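Local coordinates for protein aminopeptidase N (Francisella tularensis subsp. tularensis, PDB 5DLL) that probably releases N-terminal amino acids from intracellular peptides as a zinc-dependent aminopeptidase of the M1 family, at residues A[198-203]-A[275-280]; A[325-330]-A[375-380]; A[493-498]-A[540-545]; A[362-367]-A[389-394]. All blocks are in the same frame, centred on the assembly; numbering follows the deposited sequence.

Interaction 1 of 4, residues A[198-203]-A[275-280]; sequences LFALVA and MENKGL
L198 and A200 lie against the GAMEN motif, the M1 aminopeptidase signature whose M275, E276 and N277 fall in this loop at the edge of the zinc site. The contact is mainly apolar. L198 reaches the loop with one methyl, CD2, which sits 3.5 Å from E276 CG and 4.0 Å from M275 CE; its CG stands anti to the carbonyl carbon (chi1 -60°), and the side chain slants across that of E276. A200 points its CB toward the loop, with N277 CB 3.5 Å away and L280 CD2 4.0 Å away.

Polar contact is thin. The amide of K278 gives a weak, bent hydrogen bond to L198 O (N to O 3.4 Å), while N170 bridges the two backbones by bonding A200 N and K278 O. The carboxylate of E276 has its polar partner outside the contact: OE2 forms a salt bridge with K331. The E276 side chain is about 4 Å from the zinc ion.

The loop itself is shaped by a type II beta turn from N277 to L280, with G279 at positive phi; its closing bond runs 2.9 Å from L280 N to N277 O.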
loop_
_atom_site.group_PDB
_atom_site.type_symbol
_atom_site.label_atom_id
_atom_site.label_comp_id
_atom_site.label_asym_id
_atom_site.label_seq_id
_atom_site.Cartn_x
_atom_site.Cartn_y
_atom_site.Cartn_z
ATOM N N LEU A 198 -2.077 -14.355 13.910
ATOM C CA LEU A 198 -1.274 -14.973 12.853
ATOM C C LEU A 198 -1.538 -16.462 12.690
ATOM O O LEU A 198 -0.863 -17.128 11.897
ATOM C CB LEU A 198 0.211 -14.785 13.149
ATOM C CG LEU A 198 0.644 -13.334 13.241
ATOM C CD1 LEU A 198 2.023 -13.281 13.857
ATOM C CD2 LEU A 198 0.610 -12.673 11.871
ATOM N N PHE A 199 -2.497 -16.995 13.435
ATOM C CA PHE A 199 -2.877 -18.386 13.266
ATOM C C PHE A 199 -3.669 -18.523 11.967
ATOM O O PHE A 199 -4.498 -17.662 11.644
ATOM C CB PHE A 199 -3.705 -18.900 14.450
ATOM C CG PHE A 199 -4.353 -20.222 14.182
ATOM C CD1 PHE A 199 -5.604 -20.285 13.579
ATOM C CD2 PHE A 199 -3.696 -21.401 14.476
ATOM C CE1 PHE A 199 -6.193 -21.501 13.291
ATOM C CE2 PHE A 199 -4.283 -22.624 14.192
ATOM C CZ PHE A 199 -5.530 -22.675 13.601
ATOM N N ALA A 200 -3.410 -19.603 11.231
ATOM C CA ALA A 200 -4.187 -19.925 10.034
ATOM C C ALA A 200 -4.376 -21.426 9.841
ATOM O O ALA A 200 -3.534 -22.240 10.246
ATOM C CB ALA A 200 -3.542 -19.316 8.799
ATOM N N LEU A 201 -5.498 -21.769 9.214
ATOM C CA LEU A 201 -5.809 -23.138 8.823
ATOM C C LEU A 201 -6.443 -23.112 7.438
ATOM O O LEU A 201 -7.252 -22.235 7.143
ATOM C CB LEU A 201 -6.771 -23.775 9.829
ATOM C CG LEU A 201 -7.292 -25.188 9.502
ATOM C CD1 LEU A 201 -7.509 -26.000 10.773
ATOM C CD2 LEU A 201 -8.566 -25.160 8.660
ATOM N N VAL A 202 -6.067 -24.068 6.594
ATOM C CA VAL A 202 -6.691 -24.244 5.281
ATOM C C VAL A 202 -6.855 -25.728 4.971
ATOM O O VAL A 202 -5.931 -26.516 5.179
ATOM C CB VAL A 202 -5.853 -23.603 4.158
ATOM C CG1 VAL A 202 -6.463 -23.913 2.792
ATOM C CG2 VAL A 202 -5.717 -22.101 4.373
ATOM N N ALA A 203 -8.027 -26.096 4.465
ATOM C CA ALA A 203 -8.299 -27.471 4.048
ATOM C C ALA A 203 -9.146 -27.483 2.780
ATOM O O ALA A 203 -10.208 -26.860 2.735
ATOM C CB ALA A 203 -8.999 -28.234 5.160
ATOM N N MET A 275 -2.562 -11.684 3.702
ATOM C CA MET A 275 -2.393 -11.814 5.150
ATOM C C MET A 275 -1.125 -12.579 5.498
ATOM O O MET A 275 -0.826 -13.603 4.890
ATOM C CB MET A 275 -3.619 -12.486 5.786
ATOM C CG MET A 275 -3.539 -12.641 7.305
ATOM S SD MET A 275 -3.480 -11.080 8.222
ATOM C CE MET A 275 -2.498 -11.543 9.653
ATOM N N GLU A 276 -0.414 -12.090 6.515
ATOM C CA GLU A 276 0.930 -12.565 6.831
ATOM C C GLU A 276 0.972 -13.763 7.778
ATOM O O GLU A 276 1.905 -13.881 8.578
ATOM C CB GLU A 276 1.763 -11.424 7.440
ATOM C CG GLU A 276 1.402 -11.039 8.871
ATOM C CD GLU A 276 0.640 -9.736 8.995
ATOM O OE1 GLU A 276 0.012 -9.296 8.003
ATOM O OE2 GLU A 276 0.675 -9.163 10.112
ATOM N N ASN A 277 -0.004 -14.662 7.692
ATOM C CA ASN A 277 -0.077 -15.760 8.658
ATOM C C ASN A 277 1.239 -16.531 8.641
ATOM O O ASN A 277 1.756 -16.848 7.572
ATOM C CB ASN A 277 -1.256 -16.696 8.373
ATOM C CG ASN A 277 -2.578 -15.965 8.279
ATOM O OD1 ASN A 277 -3.259 -16.037 7.260
ATOM N ND2 ASN A 277 -2.948 -15.260 9.342
ATOM N N LYS A 278 1.780 -16.803 9.826
ATOM C CA LYS A 278 3.125 -17.354 9.964
ATOM C C LYS A 278 3.283 -18.680 9.214
ATOM O O LYS A 278 2.613 -19.663 9.524
ATOM C CB LYS A 278 3.466 -17.519 11.449
ATOM C CG LYS A 278 4.806 -18.174 11.763
ATOM C CD LYS A 278 5.992 -17.380 11.240
ATOM C CE LYS A 278 7.304 -17.869 11.848
ATOM N NZ LYS A 278 7.585 -17.210 13.156
ATOM N N GLY A 279 4.156 -18.679 8.206
ATOM C CA GLY A 279 4.458 -19.875 7.417
ATOM C C GLY A 279 3.397 -20.225 6.386
ATOM O O GLY A 279 3.540 -21.192 5.635
ATOM N N LEU A 280 2.341 -19.421 6.332
ATOM C CA LEU A 280 1.135 -19.775 5.595
ATOM C C LEU A 280 0.420 -18.487 5.217
ATOM O O LEU A 280 -0.609 -18.131 5.778
ATOM C CB LEU A 280 0.239 -20.685 6.450
ATOM C CG LEU A 280 -1.070 -21.199 5.837
ATOM C CD1 LEU A 280 -0.881 -21.744 4.431
ATOM C CD2 LEU A 280 -1.679 -22.259 6.735
#

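Interaction 2 of 4, residues A[325-330]-A[375-380]; sequences WFQLSL and PIRPES
F326 brings CD2 and CE2 of its ring up to the backbone of 378-380: CD2 is 3.3 Å from P378 O and CE2 3.8 Å from S380 N. The ring's CG is anti to the carbonyl carbon (chi1 -59°), which carries it across to that loop. Three residues on, S329 points its CB at the same loop, 3.5 Å from I376 O and 4.0 Å from I376 CB. Q327 and R377 meet alongside one another, pointing the same way, with amide and guanidinium planes 60° apart. Their touch is OE1 of Q327 against CD of R377 (3.2 Å); OE1 also lies in the guanidinium plane at its edge, but 4.0 Å from R377 NH1.

Q327 is the N-cap residue of helix 328-346. This helix carries E332, the third zinc ligand, in the HExxH-x18-E arrangement that marks M1 peptidases, so the loop 375-380 packs on the very start of a zinc-bearing helix.

Further out, the polar ends are held by other partners. NH1 of R377 makes a salt bridge with D431, and Q327 OE1 takes a weak bond from C430 N. Y381 and F387 meet the F326 ring edge-to-face. I376, meanwhile, turns its side chain onto T391, K395 and I399 of helix 390-423.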
loop_
_atom_site.group_PDB
_atom_site.type_symbol
_atom_site.label_atom_id
_atom_site.label_comp_id
_atom_site.label_asym_id
_atom_site.label_seq_id
_atom_site.Cartn_x
_atom_site.Cartn_y
_atom_site.Cartn_z
ATOM N N TRP A 325 -2.833 -2.718 19.459
ATOM C CA TRP A 325 -3.154 -2.277 18.098
ATOM C C TRP A 325 -2.945 -0.776 17.845
ATOM O O TRP A 325 -3.156 -0.312 16.725
ATOM C CB TRP A 325 -4.585 -2.681 17.736
ATOM C CG TRP A 325 -4.802 -4.164 17.798
ATOM C CD1 TRP A 325 -5.557 -4.847 18.708
ATOM C CD2 TRP A 325 -4.237 -5.148 16.923
ATOM N NE1 TRP A 325 -5.505 -6.198 18.447
ATOM C CE2 TRP A 325 -4.701 -6.409 17.357
ATOM C CE3 TRP A 325 -3.389 -5.086 15.812
ATOM C CZ2 TRP A 325 -4.344 -7.598 16.717
ATOM C CZ3 TRP A 325 -3.033 -6.268 15.175
ATOM C CH2 TRP A 325 -3.509 -7.508 15.630
ATOM N N PHE A 326 -2.533 -0.023 18.867
ATOM C CA PHE A 326 -2.098 1.375 18.677
ATOM C C PHE A 326 -0.684 1.382 18.091
ATOM O O PHE A 326 -0.249 2.344 17.448
ATOM C CB PHE A 326 -2.100 2.150 20.004
ATOM C CG PHE A 326 -3.440 2.199 20.688
ATOM C CD1 PHE A 326 -3.811 1.219 21.603
ATOM C CD2 PHE A 326 -4.326 3.237 20.433
ATOM C CE1 PHE A 326 -5.041 1.268 22.241
ATOM C CE2 PHE A 326 -5.557 3.295 21.067
ATOM C CZ PHE A 326 -5.915 2.309 21.974
ATOM N N GLN A 327 0.009 0.271 18.321
ATOM C CA GLN A 327 1.381 0.058 17.900
ATOM C C GLN A 327 1.482 -0.457 16.451
ATOM O O GLN A 327 2.476 -1.080 16.075
ATOM C CB GLN A 327 2.030 -0.940 18.878
ATOM C CG GLN A 327 3.029 -0.351 19.864
ATOM C CD GLN A 327 2.506 0.804 20.702
ATOM O OE1 GLN A 327 3.075 1.898 20.698
ATOM N NE2 GLN A 327 1.444 0.561 21.444
ATOM N N LEU A 328 0.477 -0.158 15.634
ATOM C CA LEU A 328 0.365 -0.717 14.286
ATOM C C LEU A 328 1.280 -0.007 13.279
ATOM O O LEU A 328 1.615 -0.573 12.236
ATOM C CB LEU A 328 -1.097 -0.656 13.824
ATOM C CG LEU A 328 -1.670 -1.819 13.006
ATOM C CD1 LEU A 328 -1.298 -3.176 13.578
ATOM C CD2 LEU A 328 -3.180 -1.681 12.939
ATOM N N SER A 329 1.689 1.223 13.594
ATOM C CA SER A 329 2.681 1.953 12.787
ATOM C C SER A 329 4.092 1.352 12.878
ATOM O O SER A 329 4.976 1.727 12.104
ATOM C CB SER A 329 2.733 3.425 13.204
ATOM O OG SER A 329 3.171 3.562 14.546
ATOM N N LEU A 330 4.301 0.452 13.842
ATOM C CA LEU A 330 5.523 -0.346 13.939
ATOM C C LEU A 330 5.393 -1.691 13.204
ATOM O O LEU A 330 6.305 -2.081 12.473
ATOM C CB LEU A 330 5.881 -0.597 15.406
ATOM C CG LEU A 330 7.085 -1.512 15.655
ATOM C CD1 LEU A 330 8.345 -0.909 15.050
ATOM C CD2 LEU A 330 7.261 -1.775 17.142
ATOM N N PRO A 375 -2.352 11.143 14.854
ATOM C CA PRO A 375 -0.944 10.749 14.843
ATOM C C PRO A 375 -0.795 9.314 14.347
ATOM O O PRO A 375 -1.789 8.593 14.238
ATOM C CB PRO A 375 -0.519 10.857 16.322
ATOM C CG PRO A 375 -1.717 11.346 17.081
ATOM C CD PRO A 375 -2.912 11.090 16.217
ATOM N N ILE A 376 0.433 8.898 14.055
ATOM C CA ILE A 376 0.674 7.522 13.605
ATOM C C ILE A 376 0.449 6.511 14.741
ATOM O O ILE A 376 0.134 5.338 14.486
ATOM C CB ILE A 376 2.068 7.354 12.949
ATOM C CG1 ILE A 376 3.202 7.564 13.961
ATOM C CG2 ILE A 376 2.204 8.309 11.768
ATOM C CD1 ILE A 376 4.573 7.190 13.434
ATOM N N ARG A 377 0.614 6.972 15.984
ATOM C CA ARG A 377 0.184 6.220 17.163
ATOM C C ARG A 377 -0.879 7.033 17.912
ATOM O O ARG A 377 -0.544 7.882 18.752
ATOM C CB ARG A 377 1.366 5.899 18.079
ATOM C CG ARG A 377 0.999 5.010 19.263
ATOM C CD ARG A 377 2.147 4.881 20.245
ATOM N NE ARG A 377 2.584 6.192 20.714
ATOM C CZ ARG A 377 3.758 6.449 21.286
ATOM N NH1 ARG A 377 4.649 5.479 21.493
ATOM N NH2 ARG A 377 4.040 7.695 21.655
ATOM N N PRO A 378 -2.168 6.786 17.596
ATOM C CA PRO A 378 -3.272 7.460 18.285
ATOM C C PRO A 378 -3.324 7.145 19.782
ATOM O O PRO A 378 -2.757 6.141 20.220
ATOM C CB PRO A 378 -4.520 6.904 17.583
ATOM C CG PRO A 378 -4.044 6.413 16.262
ATOM C CD PRO A 378 -2.652 5.918 16.504
ATOM N N GLU A 379 -3.991 8.010 20.547
ATOM C CA GLU A 379 -4.216 7.791 21.984
ATOM C C GLU A 379 -5.600 7.178 22.260
ATOM O O GLU A 379 -5.941 6.908 23.417
ATOM C CB GLU A 379 -4.044 9.108 22.765
ATOM C CG GLU A 379 -2.600 9.445 23.130
ATOM C CD GLU A 379 -2.079 8.651 24.323
ATOM O OE1 GLU A 379 -2.675 8.740 25.418
ATOM O OE2 GLU A 379 -1.061 7.942 24.175
ATOM N N SER A 380 -6.384 6.961 21.200
ATOM C CA SER A 380 -7.719 6.386 21.322
ATOM C C SER A 380 -8.205 5.809 20.002
ATOM O O SER A 380 -7.724 6.197 18.936
ATOM C CB SER A 380 -8.715 7.453 21.773
ATOM O OG SER A 380 -8.880 8.440 20.768
#

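Interaction 3 of 4, residues A[493-498]-A[540-545]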
loop_
_atom_site.group_PDB
_atom_site.type_symbol
_atom_site.label_atom_id
_atom_site.label_comp_id
_atom_site.label_asym_id
_atom_site.label_seq_id
_atom_site.Cartn_x
_atom_site.Cartn_y
_atom_site.Cartn_z
ATOM N N LEU A 493 9.798 19.224 16.257
ATOM C CA LEU A 493 10.215 17.848 15.991
ATOM C C LEU A 493 11.695 17.738 15.604
ATOM O O LEU A 493 12.383 18.740 15.410
ATOM C CB LEU A 493 9.363 17.262 14.864
ATOM C CG LEU A 493 7.852 17.274 15.093
ATOM C CD1 LEU A 493 7.105 17.077 13.784
ATOM C CD2 LEU A 493 7.468 16.209 16.106
ATOM N N HIS A 494 12.161 16.497 15.499
ATOM C CA HIS A 494 13.495 16.179 15.009
ATOM C C HIS A 494 13.399 15.958 13.494
ATOM O O HIS A 494 12.906 14.919 13.046
ATOM C CB HIS A 494 13.988 14.907 15.708
ATOM C CG HIS A 494 15.456 14.650 15.562
ATOM N ND1 HIS A 494 16.170 13.911 16.480
ATOM C CD2 HIS A 494 16.344 15.034 14.615
ATOM C CE1 HIS A 494 17.434 13.844 16.102
ATOM N NE2 HIS A 494 17.566 14.520 14.976
ATOM N N ILE A 495 13.857 16.938 12.710
ATOM C CA ILE A 495 13.778 16.870 11.242
ATOM C C ILE A 495 15.170 16.641 10.646
ATOM O O ILE A 495 16.070 17.452 10.866
ATOM C CB ILE A 495 13.221 18.172 10.598
ATOM C CG1 ILE A 495 12.130 18.836 11.451
ATOM C CG2 ILE A 495 12.706 17.892 9.191
ATOM C CD1 ILE A 495 10.859 18.035 11.604
ATOM N N PRO A 496 15.354 15.540 9.891
ATOM C CA PRO A 496 16.573 15.359 9.113
ATOM C C PRO A 496 16.448 16.004 7.735
ATOM O O PRO A 496 15.485 15.732 7.011
ATOM C CB PRO A 496 16.685 13.840 8.987
ATOM C CG PRO A 496 15.281 13.357 9.025
ATOM C CD PRO A 496 14.482 14.357 9.820
ATOM N N VAL A 497 17.415 16.854 7.394
ATOM C CA VAL A 497 17.442 17.542 6.106
ATOM C C VAL A 497 18.640 17.068 5.290
ATOM O O VAL A 497 19.759 17.550 5.476
ATOM C CB VAL A 497 17.529 19.071 6.284
ATOM C CG1 VAL A 497 17.149 19.774 4.988
ATOM C CG2 VAL A 497 16.637 19.528 7.428
ATOM N N LYS A 498 18.396 16.115 4.394
ATOM C CA LYS A 498 19.430 15.608 3.494
ATOM C C LYS A 498 19.634 16.627 2.383
ATOM O O LYS A 498 18.683 16.991 1.685
ATOM C CB LYS A 498 19.028 14.251 2.913
ATOM C CG LYS A 498 20.151 13.548 2.174
ATOM C CD LYS A 498 19.702 12.221 1.593
ATOM C CE LYS A 498 20.749 11.675 0.633
ATOM N NZ LYS A 498 20.318 10.402 -0.003
ATOM N N PHE A 540 13.008 13.368 -0.327
ATOM C CA PHE A 540 11.916 13.689 0.593
ATOM C C PHE A 540 12.277 13.184 1.993
ATOM O O PHE A 540 11.610 12.304 2.552
ATOM C CB PHE A 540 10.614 13.070 0.069
ATOM C CG PHE A 540 9.366 13.651 0.668
ATOM C CD1 PHE A 540 9.024 14.979 0.446
ATOM C CD2 PHE A 540 8.506 12.856 1.422
ATOM C CE1 PHE A 540 7.862 15.511 0.982
ATOM C CE2 PHE A 540 7.344 13.382 1.958
ATOM C CZ PHE A 540 7.021 14.709 1.738
ATOM N N SER A 541 13.354 13.744 2.542
ATOM C CA SER A 541 13.961 13.222 3.769
ATOM C C SER A 541 13.033 13.289 4.982
ATOM O O SER A 541 13.146 12.463 5.887
ATOM C CB SER A 541 15.288 13.935 4.067
ATOM O OG SER A 541 15.117 15.331 4.208
ATOM N N ALA A 542 12.121 14.265 4.984
ATOM C CA ALA A 542 11.095 14.399 6.024
ATOM C C ALA A 542 9.714 14.660 5.393
ATOM O O ALA A 542 9.627 15.342 4.368
ATOM C CB ALA A 542 11.463 15.529 6.974
ATOM N N PRO A 543 8.633 14.126 6.006
ATOM C CA PRO A 543 7.271 14.339 5.509
ATOM C C PRO A 543 6.711 15.720 5.872
ATOM O O PRO A 543 5.886 15.848 6.782
ATOM C CB PRO A 543 6.479 13.213 6.184
ATOM C CG PRO A 543 7.189 12.989 7.470
ATOM C CD PRO A 543 8.643 13.251 7.195
ATOM N N VAL A 544 7.156 16.734 5.133
ATOM C CA VAL A 544 6.842 18.132 5.431
ATOM C C VAL A 544 6.534 18.928 4.161
ATOM O O VAL A 544 6.975 18.558 3.065
ATOM C CB VAL A 544 8.016 18.816 6.170
ATOM C CG1 VAL A 544 8.284 18.138 7.503
ATOM C CG2 VAL A 544 9.283 18.813 5.322
ATOM N N LYS A 545 5.762 20.005 4.316
ATOM C CA LYS A 545 5.642 21.035 3.277
ATOM C C LYS A 545 6.857 21.947 3.389
ATOM O O LYS A 545 7.390 22.152 4.481
ATOM C CB LYS A 545 4.370 21.871 3.438
ATOM C CG LYS A 545 3.062 21.125 3.218
ATOM C CD LYS A 545 1.922 22.097 2.924
ATOM C CE LYS A 545 0.583 21.616 3.472
ATOM N NZ LYS A 545 0.078 20.382 2.808
#
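The flat peptide carbonyl of P496 receives the hydroxyl of S541 26° off its plane, whereas the F540 ring next to S541 carries A542 O over the centre of one face, 3.6 Å above it. That ring makes no contact with 493-498 and rests among V357, I360 and R361 of helix 349-369. The setting is the Ig-like beta domain that follows the catalytic domain: strand 495-502 is the middle strand of a three-stranded antiparallel sheet, and 540-545 is the connection that leads into strand 545-547 of the domain's other sheet.

S541 does the polar work across the contact. Its OG stands between the backbone N and the carbonyl carbon (chi1 59°), a torsion that turns it to the strand, where it donates to P496 O at 2.9 Å. The same oxygen accepts a weak but nearly straight bond from K498 N, 3.4 Å away and 167° at the hydrogen. One hydroxyl thus bridges an acceptor and a donor of the strand backbone.

Beside it the contact is apolar. A542 CB meets the CG2 branch of I495 at 3.5 Å and lies 4.3 Å from P496 CD. S541 CB approaches K498 CB, after which the lysine chain runs on, extended, to a salt bridge with D539. P496 and P543 both rest on M402 of helix 390-423, which packs against this part of the domain.

P543 centres an inverse gamma turn, in which V544 N makes a weak 2.9 Å bond to A542 O.

Interaction 4 of 4, residues A[362-367]-A[389-394]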
loop_
_atom_site.group_PDB
_atom_site.type_symbol
_atom_site.label_atom_id
_atom_site.label_comp_id
_atom_site.label_asym_id
_atom_site.label_seq_id
_atom_site.Cartn_x
_atom_site.Cartn_y
_atom_site.Cartn_z
ATOM N N SER A 362 -0.339 13.559 -1.641
ATOM C CA SER A 362 -1.754 13.453 -1.992
ATOM C C SER A 362 -2.600 13.076 -0.771
ATOM O O SER A 362 -3.194 13.946 -0.138
ATOM C CB SER A 362 -1.954 12.446 -3.131
ATOM O OG SER A 362 -3.310 12.382 -3.523
ATOM N N ALA A 363 -2.614 11.792 -0.419
ATOM C CA ALA A 363 -3.578 11.256 0.549
ATOM C C ALA A 363 -3.246 11.582 2.002
ATOM O O ALA A 363 -4.124 11.983 2.764
ATOM C CB ALA A 363 -3.699 9.750 0.377
ATOM N N GLN A 364 -1.985 11.402 2.384
ATOM C CA GLN A 364 -1.587 11.540 3.785
ATOM C C GLN A 364 -1.711 12.988 4.246
ATOM O O GLN A 364 -2.303 13.263 5.289
ATOM C CB GLN A 364 -0.159 11.031 3.997
ATOM C CG GLN A 364 0.167 10.627 5.427
ATOM C CD GLN A 364 0.349 11.812 6.357
ATOM O OE1 GLN A 364 1.022 12.787 6.020
ATOM N NE2 GLN A 364 -0.254 11.734 7.538
ATOM N N PHE A 365 -1.149 13.903 3.463
ATOM C CA PHE A 365 -1.300 15.336 3.714
ATOM C C PHE A 365 -2.777 15.725 3.746
ATOM O O PHE A 365 -3.189 16.522 4.589
ATOM C CB PHE A 365 -0.562 16.153 2.644
ATOM C CG PHE A 365 0.926 16.306 2.887
ATOM C CD1 PHE A 365 1.624 15.458 3.746
ATOM C CD2 PHE A 365 1.637 17.297 2.218
ATOM C CE1 PHE A 365 2.986 15.613 3.942
ATOM C CE2 PHE A 365 2.999 17.453 2.413
ATOM C CZ PHE A 365 3.673 16.610 3.275
ATOM N N ALA A 366 -3.566 15.152 2.836
ATOM C CA ALA A 366 -5.011 15.414 2.780
ATOM C C ALA A 366 -5.742 14.907 4.024
ATOM O O ALA A 366 -6.702 15.532 4.481
ATOM C CB ALA A 366 -5.620 14.798 1.526
ATOM N N GLU A 367 -5.287 13.772 4.558
ATOM C CA GLU A 367 -5.837 13.211 5.793
ATOM C C GLU A 367 -5.475 14.054 7.020
ATOM O O GLU A 367 -6.304 14.235 7.913
ATOM C CB GLU A 367 -5.349 11.774 5.981
ATOM C CG GLU A 367 -5.991 11.039 7.150
ATOM C CD GLU A 367 -5.726 9.546 7.114
ATOM O OE1 GLU A 367 -4.541 9.145 7.059
ATOM O OE2 GLU A 367 -6.704 8.772 7.145
ATOM N N THR A 389 -5.106 3.383 7.927
ATOM C CA THR A 389 -5.037 4.669 7.235
ATOM C C THR A 389 -3.642 4.909 6.686
ATOM O O THR A 389 -2.669 4.319 7.163
ATOM C CB THR A 389 -5.355 5.830 8.194
ATOM O OG1 THR A 389 -4.462 5.787 9.315
ATOM C CG2 THR A 389 -6.783 5.744 8.692
ATOM N N VAL A 390 -3.549 5.786 5.687
ATOM C CA VAL A 390 -2.257 6.168 5.108
ATOM C C VAL A 390 -1.328 6.842 6.125
ATOM O O VAL A 390 -0.114 6.672 6.071
ATOM C CB VAL A 390 -2.412 7.057 3.849
ATOM C CG1 VAL A 390 -3.080 6.271 2.732
ATOM C CG2 VAL A 390 -3.196 8.328 4.144
ATOM N N THR A 391 -1.898 7.594 7.060
ATOM C CA THR A 391 -1.126 8.130 8.177
ATOM C C THR A 391 -0.395 7.017 8.940
ATOM O O THR A 391 0.815 7.084 9.125
ATOM C CB THR A 391 -2.033 8.907 9.151
ATOM O OG1 THR A 391 -2.545 10.078 8.497
ATOM C CG2 THR A 391 -1.271 9.311 10.415
ATOM N N VAL A 392 -1.127 5.995 9.370
ATOM C CA VAL A 392 -0.551 4.934 10.200
ATOM C C VAL A 392 0.443 4.060 9.416
ATOM O O VAL A 392 1.501 3.707 9.933
ATOM C CB VAL A 392 -1.658 4.050 10.827
ATOM C CG1 VAL A 392 -1.070 2.836 11.540
ATOM C CG2 VAL A 392 -2.504 4.861 11.798
ATOM N N TYR A 393 0.105 3.725 8.172
ATOM C CA TYR A 393 0.923 2.816 7.362
ATOM C C TYR A 393 2.047 3.541 6.624
ATOM O O TYR A 393 3.228 3.222 6.797
ATOM C CB TYR A 393 0.047 2.077 6.343
ATOM C CG TYR A 393 -0.735 0.919 6.923
ATOM C CD1 TYR A 393 -1.571 1.096 8.029
ATOM C CD2 TYR A 393 -0.648 -0.356 6.362
ATOM C CE1 TYR A 393 -2.288 0.038 8.562
ATOM C CE2 TYR A 393 -1.367 -1.419 6.888
ATOM C CZ TYR A 393 -2.187 -1.216 7.985
ATOM O OH TYR A 393 -2.900 -2.267 8.513
ATOM N N ASN A 394 1.666 4.516 5.803
ATOM C CA ASN A 394 2.593 5.154 4.873
ATOM C C ASN A 394 3.445 6.251 5.515
ATOM O O ASN A 394 4.643 6.327 5.245
ATOM C CB ASN A 394 1.840 5.675 3.645
ATOM C CG ASN A 394 1.011 4.592 2.970
ATOM O OD1 ASN A 394 -0.198 4.507 3.169
ATOM N ND2 ASN A 394 1.661 3.746 2.187
#
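OE1 of E367 is gripped twice by T391: the hydroxyl OG1 donates at 2.6 Å, and the backbone N donates at 3.1 Å. The amide comes nearly in line with the C-O bond of the carboxylate, while the hydroxyl arrives on the anti side, 35° out of the plane. CG of E367 is anti to its backbone N (chi1 -173°) and the rest of the side chain is extended, which carries the carboxylate the full way to the neighbouring helix.

T391 OG1 also accepts from Q364 NE2 at 3.0 Å, the two side chains crossing at about a right angle; D368 is a second acceptor for that amide nitrogen. The hydroxyl therefore relays between an amide and a carboxylate.

All this happens at the N-terminus of helix 390-423, where T389 is the N-cap and its OG1 takes a weak bond from V392 N (3.3 Å). H374 bonds the same oxygen. A carboxylate placed beside the first turn would be expected to be favoured in its ionised form by the helix end and its N-H groups. The two helix segments run 131° apart, with axes approaching to 9.4 Å.

V390 makes the apolar part of the contact. Its CG2 methyl lies 3.3 Å from E367 OE1, 3.6 Å from Q364 CA and 4.1 Å from A363 CB, and the other oxygen of E367, OE2, rests against T389 CG2.

Overall arrangement
From the N terminus, interaction 1 comes first, closing a 71-residue excursion that brings the residues leading into strand 201-204 against the GAMEN loop of the catalytic domain. Interaction 2 opens only afterwards and joins the start of helix 328-346 to the loop after helix 349-369; the nearest atoms of interactions 1 and 2 are about 7 Å apart. Interaction 4 crosses interaction 2, since 362-367 lies between the segments of interaction 2 and 389-394 follows them; the two touch where I376 meets T391 and S329 meets V392. Interaction 3 comes last, closing within the Ig-like domain, and its segment 540-545 packs on F365 of interaction 4. Helix 349-369 thereby joins the catalytic domain to the Ig-like domain.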